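PDB 1HCU: alpha-1,2-mannosidase from Trichoderma reesei, which probably trims alpha-1,2-linked mannose residues from high-mannose N-glycans as a calcium-dependent glycosidase of family 47. Local coordinates for residues 60-65 against 75-80; 64-69 against 121-126; 112-117 against 489-494. All coordinates share one frame; numbering follows the deposited sequence.

Overall arrangement
The three contacts lie on the same side of the chain's centre, where helix 56-67 meets its neighbours. Interactions 1 and 2 both use this helix and share Thr64 and Ala65; their centres are about 9 Å apart. Interaction 3 sits about 15 Å from the centre of interaction 1 and 13 Å from that of interaction 2. Side chains join them: Leu62 CD2 lies 3.5 Å from Ala112 CB, and Leu78 CD1 lies 4.0 Å from Ala124 CB. Interactions 1 and 2 are away from the annotated sites, although Asn126 in interaction 2 carries a glycan. In interaction 3 the Phe490 side chain lies about 12 Å from the bound calcium ion.

Interaction 1: 60-65 against 75-80; sequences DGLDTA and NTILQY
Leu62 and Ile77 carry most of this buried apolar contact between two helices. The CD1 methyl of Leu62 rests against the branch point of Ile77, 3.8 Å from Ile77 CB. It also touches the CG2 methyl of Ile77. The two side chains lie alongside each other and point opposite ways. The far end of Ile77 therefore reaches the Leu62 backbone, with Ile77 CD1 3.8 Å from Leu62 CA. With CG anti to the backbone N (chi1 176°), the two methyls of Leu62 are laid against Ile77. In Ile77, CG1 lies beside the backbone N (chi1 -55°) and chi2 is extended at 175°, which carries CD1 outward to Leu62.

Leu78 adds a looser touch. Its CD2 lies 4.5 Å from Leu62 CD2, so the second branch of Leu62 is met by both Ile77 and Leu78. The backbones come nearest at Leu62 CA and Ile77 CA, 6.8 Å apart.

The pair joins helices 56-67 and 71-80, which follow each other in the chain. Leu133 of helix 127-144 touches both Leu62 and Leu78. Helix 98-117 also covers both, through Ala112 on Leu62 and Leu116 on Leu78, and Trp27 of helix 13-33 packs on Ile77.

Interaction 2: 64-69 against 121-126; sequences TAILMG and SSLATN. With NAG (2-acetamido-2-deoxy-beta-D-glucopyranose), chain G.
Leu123 lies against the Schellman motif that ends helix 56-67. At the turn Gly69 takes a positive phi of 78°, and its N bonds back to Ile66 O at 3.1 Å. The two methyls of Leu123 divide the work. CD2 faces the glycine, 3.5 Å from Gly69 CA and nearly as close to Gly69 C. The other methyl, CD1, meets the CG2 branch of Ile66 at 3.8 Å. The side chains of Ile66 and Leu123 cross at a slant. With CG1 swung beside the backbone N (chi1 -71°), Ile66 turns its CG2 methyl to Leu123. CD1 is also modelled very close to Ile66 O. That closeness is doubtful, since chi2 of Leu123 (126°) is far from the staggered values. Cut back to alanine, Leu123 would lose both methyls, and a gap would probably open beside Gly69 and Ile66 CG2.

The loop keeps its own turn through Ala124 N, which bonds to Ser121 O at 3.2 Å. Farther on, Asn126 takes no part in the contact with 64-69. It is the N-cap of the next helix, with OD1 weakly bonded to Thr128 N. Its ND2 is joined covalently to C1 of the NAG.

The loop thus links helices 98-117 and 127-144 and passes beside the end of helix 56-67. Leu116 of helix 98-117 touches both Ile66 and Ala124. Helix 71-80 does likewise, through Val74 on Ile66 and Leu78 on Ala124.

Interaction 3: 112-117 against 489-494; sequences AYDLLR and PFSIRS
Asp114 of helix 98-117 holds the last strand of the C-terminal beta hairpin, residues 489-491, by its backbone. The Ser491 N donates a hydrogen bond to Asp114 OD2 at 3.0 Å. The N-H points almost straight at the oxygen (164°). The donor stands well above the carboxylate, 58° out of its plane. The same oxygen lies 3.5 Å from Phe490 CA. Asp114 therefore meets the strand at two successive residues. Its first torsion turns the carboxylate back beside the backbone N, on the side facing the strand.

The other oxygen of Asp114, OD1, forms a salt bridge with Arg187 of helix 182-192. The buried carboxylate is thus shared between a main-chain amide and an arginine, which would be expected to favour its charged form.

Packing flanks the bond. Ser491 OG lies alongside the aspartate in van der Waals contact, 3.8 Å from Asp114 CB. The next residue, Leu115, reaches the ring of Pro489 with CD1, 4.2 Å from Pro489 CG. Phe490 CB touches Asp114 OD2, but the bond to CB points away from the helix, and the side chain packs on Leu183 of helix 182-192. The axes of 112-117 and 489-491 cross at 59° and approach to 7.3 Å.

Strand 489-491 pairs antiparallel with 481-483, and Phe490 bonds to Val482 through the backbone. Thr485, a calcium-binding residue of this protein, lies in the turn between the two strands. A C-terminal hairpin that enters the helical barrel and brings a threonine to the calcium is characteristic of the (alpha/alpha)7 barrel of glycosyl hydrolase family 47.

Interaction 1: 60-65 against 75-80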
# COMPACT_ATOMS: atom_id res chain seq x y z
N ASP A 60 -1.01 -6.90 11.07
CA ASP A 60 -0.32 -6.47 9.86
C ASP A 60 0.97 -7.27 9.60
O ASP A 60 1.33 -7.50 8.45
CB ASP A 60 -0.01 -4.98 9.96
CG ASP A 60 -0.59 -4.18 8.81
OD1 ASP A 60 -1.48 -4.71 8.11
OD2 ASP A 60 -0.16 -3.02 8.60
N GLY A 61 1.65 -7.71 10.66
CA GLY A 61 2.88 -8.46 10.48
C GLY A 61 2.73 -9.97 10.42
O GLY A 61 3.66 -10.69 10.03
N LEU A 62 1.56 -10.46 10.80
CA LEU A 62 1.29 -11.89 10.81
C LEU A 62 1.68 -12.64 9.53
O LEU A 62 2.42 -13.63 9.60
CB LEU A 62 -0.20 -12.13 11.10
CG LEU A 62 -0.71 -13.57 11.08
CD1 LEU A 62 0.12 -14.43 12.01
CD2 LEU A 62 -2.19 -13.60 11.49
N ASP A 63 1.21 -12.19 8.38
CA ASP A 63 1.54 -12.89 7.15
C ASP A 63 3.01 -12.76 6.77
O ASP A 63 3.58 -13.66 6.15
CB ASP A 63 0.63 -12.45 6.00
CG ASP A 63 0.80 -10.99 5.63
OD1 ASP A 63 0.15 -10.58 4.65
OD2 ASP A 63 1.57 -10.26 6.30
N THR A 64 3.64 -11.65 7.13
CA THR A 64 5.04 -11.47 6.82
C THR A 64 5.80 -12.55 7.61
O THR A 64 6.71 -13.18 7.08
CB THR A 64 5.54 -10.07 7.23
OG1 THR A 64 4.83 -9.08 6.48
CG2 THR A 64 7.03 -9.93 6.93
N ALA A 65 5.39 -12.77 8.86
CA ALA A 65 6.01 -13.77 9.72
C ALA A 65 5.82 -15.16 9.14
O ALA A 65 6.66 -16.04 9.31
CB ALA A 65 5.41 -13.70 11.12
N ASN A 75 2.64 -18.37 15.94
CA ASN A 75 1.85 -18.97 16.99
C ASN A 75 1.40 -17.93 18.01
O ASN A 75 0.25 -17.95 18.46
CB ASN A 75 2.65 -20.09 17.67
CG ASN A 75 1.96 -20.64 18.90
OD1 ASN A 75 2.15 -20.13 20.01
ND2 ASN A 75 1.12 -21.66 18.70
N THR A 76 2.29 -17.01 18.38
CA THR A 76 1.97 -15.97 19.35
C THR A 76 0.77 -15.14 18.90
O THR A 76 -0.14 -14.87 19.69
CB THR A 76 3.18 -15.02 19.58
OG1 THR A 76 4.32 -15.78 19.98
CG2 THR A 76 2.86 -14.00 20.66
N ILE A 77 0.77 -14.74 17.64
CA ILE A 77 -0.30 -13.91 17.07
C ILE A 77 -1.59 -14.71 16.94
O ILE A 77 -2.66 -14.23 17.29
CB ILE A 77 0.12 -13.33 15.69
CG1 ILE A 77 1.45 -12.57 15.84
CG2 ILE A 77 -0.94 -12.36 15.18
CD1 ILE A 77 2.03 -12.06 14.53
N LEU A 78 -1.49 -15.93 16.43
CA LEU A 78 -2.66 -16.78 16.28
C LEU A 78 -3.38 -16.98 17.62
O LEU A 78 -4.61 -17.01 17.67
CB LEU A 78 -2.26 -18.13 15.68
CG LEU A 78 -1.82 -18.14 14.21
CD1 LEU A 78 -1.45 -19.54 13.80
CD2 LEU A 78 -2.94 -17.64 13.32
N GLN A 79 -2.63 -17.09 18.71
CA GLN A 79 -3.24 -17.27 20.03
C GLN A 79 -3.97 -16.00 20.47
O GLN A 79 -4.93 -16.05 21.24
CB GLN A 79 -2.16 -17.61 21.06
CG GLN A 79 -1.45 -18.92 20.81
CD GLN A 79 -2.16 -20.09 21.45
OE1 GLN A 79 -3.34 -20.34 21.18
NE2 GLN A 79 -1.44 -20.81 22.30
N TYR A 80 -3.51 -14.87 19.95
CA TYR A 80 -4.09 -13.58 20.28
C TYR A 80 -5.37 -13.24 19.49
O TYR A 80 -6.32 -12.70 20.06
CB TYR A 80 -3.04 -12.48 20.06
CG TYR A 80 -3.56 -11.07 20.14
CD1 TYR A 80 -3.51 -10.23 19.03
CD2 TYR A 80 -4.12 -10.57 21.32
CE1 TYR A 80 -3.99 -8.92 19.09
CE2 TYR A 80 -4.61 -9.27 21.39
CZ TYR A 80 -4.54 -8.45 20.27
OH TYR A 80 -5.00 -7.15 20.33

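Interaction 2: 64-69 against 121-126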
# COMPACT_ATOMS: atom_id res chain seq x y z
N THR A 64 3.64 -11.65 7.13
CA THR A 64 5.04 -11.47 6.82
C THR A 64 5.80 -12.55 7.61
O THR A 64 6.71 -13.18 7.08
CB THR A 64 5.54 -10.07 7.23
OG1 THR A 64 4.83 -9.08 6.48
CG2 THR A 64 7.03 -9.93 6.93
N ALA A 65 5.39 -12.77 8.86
CA ALA A 65 6.01 -13.77 9.72
C ALA A 65 5.82 -15.16 9.14
O ALA A 65 6.66 -16.04 9.31
CB ALA A 65 5.41 -13.70 11.12
N ILE A 66 4.69 -15.38 8.47
CA ILE A 66 4.41 -16.68 7.87
C ILE A 66 5.35 -16.95 6.69
O ILE A 66 5.91 -18.04 6.58
CB ILE A 66 2.95 -16.77 7.38
CG1 ILE A 66 2.00 -16.82 8.57
CG2 ILE A 66 2.75 -18.00 6.51
CD1 ILE A 66 0.55 -16.72 8.19
N LEU A 67 5.51 -15.96 5.82
CA LEU A 67 6.37 -16.11 4.63
C LEU A 67 7.84 -16.26 5.00
O LEU A 67 8.63 -16.78 4.21
CB LEU A 67 6.19 -14.91 3.70
CG LEU A 67 4.76 -14.63 3.20
CD1 LEU A 67 4.75 -13.37 2.35
CD2 LEU A 67 4.27 -15.82 2.39
N MET A 68 8.21 -15.79 6.19
CA MET A 68 9.59 -15.86 6.65
C MET A 68 9.86 -17.16 7.41
O MET A 68 11.00 -17.44 7.76
CB MET A 68 9.91 -14.67 7.55
CG MET A 68 9.98 -13.34 6.82
SD MET A 68 10.19 -11.96 7.96
CE MET A 68 10.92 -10.72 6.89
N GLY A 69 8.82 -17.93 7.66
CA GLY A 69 9.01 -19.18 8.38
C GLY A 69 9.18 -18.99 9.88
O GLY A 69 9.79 -19.82 10.55
N SER A 121 0.58 -23.89 4.99
CA SER A 121 -0.18 -24.52 6.07
C SER A 121 0.67 -25.17 7.15
O SER A 121 0.21 -25.37 8.28
CB SER A 121 -1.14 -25.55 5.49
OG SER A 121 -0.42 -26.56 4.79
N SER A 122 1.92 -25.51 6.82
CA SER A 122 2.82 -26.14 7.77
C SER A 122 3.14 -25.21 8.95
O SER A 122 3.35 -25.67 10.07
CB SER A 122 4.13 -26.55 7.08
OG SER A 122 4.86 -25.41 6.65
N LEU A 123 3.18 -23.90 8.69
CA LEU A 123 3.48 -22.92 9.73
C LEU A 123 2.39 -22.78 10.79
O LEU A 123 2.40 -21.85 11.59
CB LEU A 123 3.77 -21.55 9.11
CG LEU A 123 5.21 -21.31 8.65
CD1 LEU A 123 5.23 -20.86 7.20
CD2 LEU A 123 5.86 -20.26 9.55
N ALA A 124 1.44 -23.72 10.79
CA ALA A 124 0.35 -23.70 11.77
C ALA A 124 -0.28 -25.08 11.89
O ALA A 124 -0.59 -25.73 10.89
CB ALA A 124 -0.70 -22.67 11.37
N THR A 125 -0.47 -25.52 13.13
CA THR A 125 -1.05 -26.82 13.39
C THR A 125 -2.49 -26.73 13.88
O THR A 125 -3.35 -27.46 13.41
CB THR A 125 -0.23 -27.58 14.43
OG1 THR A 125 -0.23 -26.84 15.66
CG2 THR A 125 1.21 -27.76 13.96
N ASN A 126 -2.73 -25.84 14.83
CA ASN A 126 -4.06 -25.67 15.40
C ASN A 126 -5.04 -25.10 14.37
O ASN A 126 -5.03 -23.90 14.10
CB ASN A 126 -3.98 -24.74 16.62
CG ASN A 126 -5.26 -24.75 17.46
OD1 ASN A 126 -6.29 -25.29 17.04
ND2 ASN A 126 -5.19 -24.12 18.63
C1 NAG G . -5.38 -24.82 19.89
C2 NAG G . -6.72 -24.42 20.52
C3 NAG G . -6.92 -25.17 21.85
C4 NAG G . -6.71 -26.67 21.67
C5 NAG G . -5.37 -26.94 20.98
C6 NAG G . -5.18 -28.41 20.68
C7 NAG G . -7.80 -22.38 21.24
C8 NAG G . -7.76 -21.97 22.70
N2 NAG G . -6.72 -22.99 20.75
O3 NAG G . -8.23 -24.93 22.34
O4 NAG G . -6.73 -27.30 22.94
O5 NAG G . -5.31 -26.24 19.72
O6 NAG G . -3.99 -28.91 21.28
O7 NAG G . -8.79 -22.15 20.56

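Interaction 3: 112-117 against 489-494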
# COMPACT_ATOMS: atom_id res chain seq x y z
N ALA A 112 -3.46 -14.07 5.91
CA ALA A 112 -2.94 -15.09 6.82
C ALA A 112 -3.79 -16.35 6.66
O ALA A 112 -3.26 -17.47 6.62
CB ALA A 112 -3.00 -14.60 8.26
N TYR A 113 -5.10 -16.18 6.55
CA TYR A 113 -5.98 -17.33 6.39
C TYR A 113 -5.65 -18.09 5.10
O TYR A 113 -5.49 -19.31 5.12
CB TYR A 113 -7.43 -16.87 6.40
CG TYR A 113 -8.43 -17.99 6.32
CD1 TYR A 113 -8.70 -18.81 7.41
CD2 TYR A 113 -9.12 -18.23 5.13
CE1 TYR A 113 -9.63 -19.84 7.32
CE2 TYR A 113 -10.04 -19.24 5.03
CZ TYR A 113 -10.29 -20.05 6.11
OH TYR A 113 -11.20 -21.07 5.95
N ASP A 114 -5.54 -17.36 3.99
CA ASP A 114 -5.23 -17.99 2.71
C ASP A 114 -3.86 -18.68 2.71
O ASP A 114 -3.71 -19.75 2.13
CB ASP A 114 -5.30 -16.98 1.56
CG ASP A 114 -6.73 -16.70 1.11
OD1 ASP A 114 -7.60 -17.58 1.30
OD2 ASP A 114 -6.99 -15.62 0.53
N LEU A 115 -2.87 -18.08 3.36
CA LEU A 115 -1.55 -18.69 3.39
C LEU A 115 -1.53 -19.94 4.28
O LEU A 115 -1.02 -20.99 3.87
CB LEU A 115 -0.51 -17.68 3.88
CG LEU A 115 -0.25 -16.47 2.97
CD1 LEU A 115 0.72 -15.52 3.65
CD2 LEU A 115 0.31 -16.93 1.64
N LEU A 116 -2.10 -19.84 5.48
CA LEU A 116 -2.12 -20.97 6.41
C LEU A 116 -2.98 -22.15 5.95
O LEU A 116 -2.86 -23.25 6.48
CB LEU A 116 -2.58 -20.50 7.80
CG LEU A 116 -1.59 -19.53 8.47
CD1 LEU A 116 -2.06 -19.19 9.87
CD2 LEU A 116 -0.21 -20.16 8.53
N ARG A 117 -3.84 -21.92 4.96
CA ARG A 117 -4.67 -22.99 4.41
C ARG A 117 -4.12 -23.43 3.06
O ARG A 117 -4.53 -24.45 2.52
CB ARG A 117 -6.11 -22.54 4.22
CG ARG A 117 -6.85 -22.28 5.51
CD ARG A 117 -8.33 -22.34 5.27
NE ARG A 117 -8.78 -23.70 5.02
CZ ARG A 117 -9.94 -24.01 4.47
NH1 ARG A 117 -10.77 -23.04 4.10
NH2 ARG A 117 -10.29 -25.28 4.29
N PRO A 489 -1.28 -10.70 0.63
CA PRO A 489 -1.63 -11.56 -0.50
C PRO A 489 -2.85 -12.46 -0.31
O PRO A 489 -2.91 -13.22 0.65
CB PRO A 489 -0.36 -12.37 -0.70
CG PRO A 489 0.09 -12.58 0.71
CD PRO A 489 -0.06 -11.19 1.30
N PHE A 490 -3.81 -12.38 -1.23
CA PHE A 490 -5.02 -13.21 -1.17
C PHE A 490 -4.99 -14.21 -2.32
O PHE A 490 -4.44 -13.90 -3.38
CB PHE A 490 -6.28 -12.34 -1.35
CG PHE A 490 -6.43 -11.26 -0.33
CD1 PHE A 490 -7.12 -10.10 -0.65
CD2 PHE A 490 -5.89 -11.41 0.94
CE1 PHE A 490 -7.27 -9.09 0.30
CE2 PHE A 490 -6.04 -10.42 1.89
CZ PHE A 490 -6.73 -9.25 1.57
N SER A 491 -5.55 -15.40 -2.13
CA SER A 491 -5.59 -16.37 -3.23
C SER A 491 -6.64 -15.83 -4.19
O SER A 491 -7.62 -15.22 -3.75
CB SER A 491 -6.04 -17.75 -2.76
OG SER A 491 -5.08 -18.36 -1.92
N ILE A 492 -6.45 -16.04 -5.49
CA ILE A 492 -7.42 -15.57 -6.48
C ILE A 492 -8.62 -16.52 -6.51
O ILE A 492 -8.49 -17.70 -6.18
CB ILE A 492 -6.80 -15.48 -7.89
CG1 ILE A 492 -6.53 -16.88 -8.44
CG2 ILE A 492 -5.49 -14.67 -7.81
CD1 ILE A 492 -6.06 -16.90 -9.88
N ARG A 493 -9.77 -16.01 -6.92
CA ARG A 493 -11.01 -16.77 -6.95
C ARG A 493 -10.96 -18.27 -7.29
O ARG A 493 -11.62 -19.08 -6.62
CB ARG A 493 -12.02 -16.07 -7.87
CG ARG A 493 -13.38 -16.73 -7.95
CD ARG A 493 -14.40 -15.76 -8.53
NE ARG A 493 -14.91 -14.85 -7.52
CZ ARG A 493 -15.61 -13.75 -7.79
NH1 ARG A 493 -16.05 -12.98 -6.80
NH2 ARG A 493 -15.83 -13.40 -9.05
N SER A 494 -10.22 -18.67 -8.31
CA SER A 494 -10.16 -20.09 -8.64
C SER A 494 -11.57 -20.59 -9.01
O SER A 494 -11.88 -20.82 -10.17
CB SER A 494 -9.65 -20.91 -7.44
OG SER A 494 -8.33 -20.53 -7.09